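Long-range contact in endoglucanase family 5 (Clostridium acetobutylicum ATCC 824, PDB 6PZ7), which acts as a broad-specificity endoglucanase of glycosyl hydrolase family 5 (subfamily 4), probably cleaving internal beta-1,4 linkages of cellulose and related plant polysaccharides: residues A43-I48 against D92-I97. Numbering follows the deposited sequence.
Sequences AMIDKI and DHMYAI
The carboxylates of Asp46 and Asp92 meet through their oxygens, with planes 33° apart and side chains crossing at about a right angle. Asp46 OD1 lies beside both oxygens of Asp92 rather than over a face, 2.6 Å from OD2 and 3.1 Å from OD1. The methyl Ile45 CG2 comes in obliquely off one face of the Asp92 carboxylate, 3.8 Å from OD2, while Asp46 CA approaches that oxygen at 3.4 Å, at a shallow tilt on the other side. The bond to Asp46 CB points away from Asp92 overall, but with CG anti to the carbonyl carbon (chi1 -71°) the acid group comes nearer.

Deeper in, Met94 reaches from just before strand 95-99 to helix 42-51: its long, flexible thioether bends at chi3 (-70°) to bring CE within 3.7 Å of Ile45 CG2, with SD 4.3 Å from Ile48 CG2. The beta-branched isoleucines offer these methyls close to the helix backbone, and Val56 and Val89 extend the apolar packing.

In this TIM barrel, the contact joins the first helix after strand 19-22 to the turn between helix 76-91 and strand 95-99, at the barrel end away from the strands' C-terminal, catalytic side. Lys42 forms salt bridges with OD1 of both aspartates and would offset their repulsion to the extent that both are charged; such proximity would tend to raise an acid's proton affinity, with Lys42 working against it.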
# COMPACT_ATOMS: atom_id res chain seq x y z
N ALA A 43 -0.54 21.54 -3.10
CA ALA A 43 -0.65 21.67 -4.55
C ALA A 43 -0.31 20.37 -5.27
O ALA A 43 -0.89 20.04 -6.31
CB ALA A 43 0.24 22.79 -5.05
N MET A 44 0.65 19.60 -4.75
CA MET A 44 0.96 18.30 -5.34
C MET A 44 -0.25 17.37 -5.24
O MET A 44 -0.62 16.68 -6.19
CB MET A 44 2.18 17.68 -4.63
CG MET A 44 3.48 18.43 -4.86
SD MET A 44 4.75 17.78 -3.74
CE MET A 44 5.93 19.14 -3.83
N ILE A 45 -0.87 17.33 -4.05
CA ILE A 45 -2.04 16.46 -3.85
C ILE A 45 -3.23 16.94 -4.68
O ILE A 45 -4.00 16.13 -5.23
CB ILE A 45 -2.35 16.35 -2.34
CG1 ILE A 45 -1.15 15.77 -1.59
CG2 ILE A 45 -3.63 15.56 -2.12
CD1 ILE A 45 -0.67 14.41 -2.09
N ASP A 46 -3.38 18.26 -4.86
CA ASP A 46 -4.40 18.79 -5.75
C ASP A 46 -4.22 18.26 -7.18
O ASP A 46 -5.21 18.00 -7.88
CB ASP A 46 -4.35 20.33 -5.76
CG ASP A 46 -4.81 20.99 -4.48
OD1 ASP A 46 -5.41 20.36 -3.58
OD2 ASP A 46 -4.61 22.22 -4.37
N LYS A 47 -2.98 18.13 -7.63
CA LYS A 47 -2.74 17.58 -8.97
C LYS A 47 -3.29 16.16 -9.08
O LYS A 47 -3.85 15.76 -10.10
CB LYS A 47 -1.24 17.57 -9.23
CG LYS A 47 -0.81 17.47 -10.66
CD LYS A 47 -0.85 18.81 -11.37
CE LYS A 47 -0.37 18.57 -12.75
NZ LYS A 47 -0.59 19.71 -13.62
N ILE A 48 -3.09 15.37 -8.03
CA ILE A 48 -3.61 14.00 -7.98
C ILE A 48 -5.12 13.98 -8.10
O ILE A 48 -5.69 13.22 -8.90
CB ILE A 48 -3.15 13.30 -6.68
CG1 ILE A 48 -1.63 13.37 -6.49
CG2 ILE A 48 -3.72 11.89 -6.58
CD1 ILE A 48 -0.84 12.85 -7.63
N ASP A 92 -9.14 17.21 0.12
CA ASP A 92 -9.46 17.06 -1.29
C ASP A 92 -10.53 16.00 -1.52
O ASP A 92 -10.74 15.59 -2.68
CB ASP A 92 -8.21 16.82 -2.13
CG ASP A 92 -7.44 18.08 -2.40
OD1 ASP A 92 -7.83 19.19 -1.99
OD2 ASP A 92 -6.36 17.99 -3.05
N HIS A 93 -11.19 15.52 -0.48
CA HIS A 93 -12.30 14.58 -0.60
C HIS A 93 -11.87 13.30 -1.32
O HIS A 93 -12.60 12.75 -2.15
CB HIS A 93 -13.53 15.24 -1.21
CG HIS A 93 -14.10 16.31 -0.33
ND1 HIS A 93 -14.68 16.04 0.89
CD2 HIS A 93 -14.13 17.65 -0.48
CE1 HIS A 93 -15.10 17.18 1.42
NE2 HIS A 93 -14.75 18.16 0.63
N MET A 94 -10.68 12.81 -1.02
CA MET A 94 -10.18 11.51 -1.44
C MET A 94 -10.07 10.60 -0.21
O MET A 94 -10.05 11.06 0.94
CB MET A 94 -8.82 11.64 -2.11
CG MET A 94 -8.93 12.37 -3.45
SD MET A 94 -7.40 12.37 -4.44
CE MET A 94 -6.38 13.47 -3.46
N TYR A 95 -9.99 9.30 -0.48
CA TYR A 95 -9.56 8.34 0.53
C TYR A 95 -8.07 8.48 0.76
O TYR A 95 -7.30 8.71 -0.18
CB TYR A 95 -9.87 6.89 0.08
CG TYR A 95 -11.33 6.57 0.13
CD1 TYR A 95 -12.18 6.87 -0.93
CD2 TYR A 95 -11.88 5.96 1.25
CE1 TYR A 95 -13.53 6.58 -0.86
CE2 TYR A 95 -13.24 5.68 1.33
CZ TYR A 95 -14.06 6.02 0.28
OH TYR A 95 -15.41 5.73 0.42
N ALA A 96 -7.65 8.34 2.03
CA ALA A 96 -6.26 8.31 2.43
C ALA A 96 -6.00 6.95 3.07
O ALA A 96 -6.78 6.52 3.94
CB ALA A 96 -5.94 9.42 3.44
N ILE A 97 -4.93 6.26 2.67
CA ILE A 97 -4.46 5.03 3.33
C ILE A 97 -3.22 5.38 4.12
O ILE A 97 -2.23 5.86 3.54
CB ILE A 97 -4.17 3.90 2.32
CG1 ILE A 97 -5.39 3.52 1.48
CG2 ILE A 97 -3.62 2.67 3.09
CD1 ILE A 97 -5.00 2.71 0.24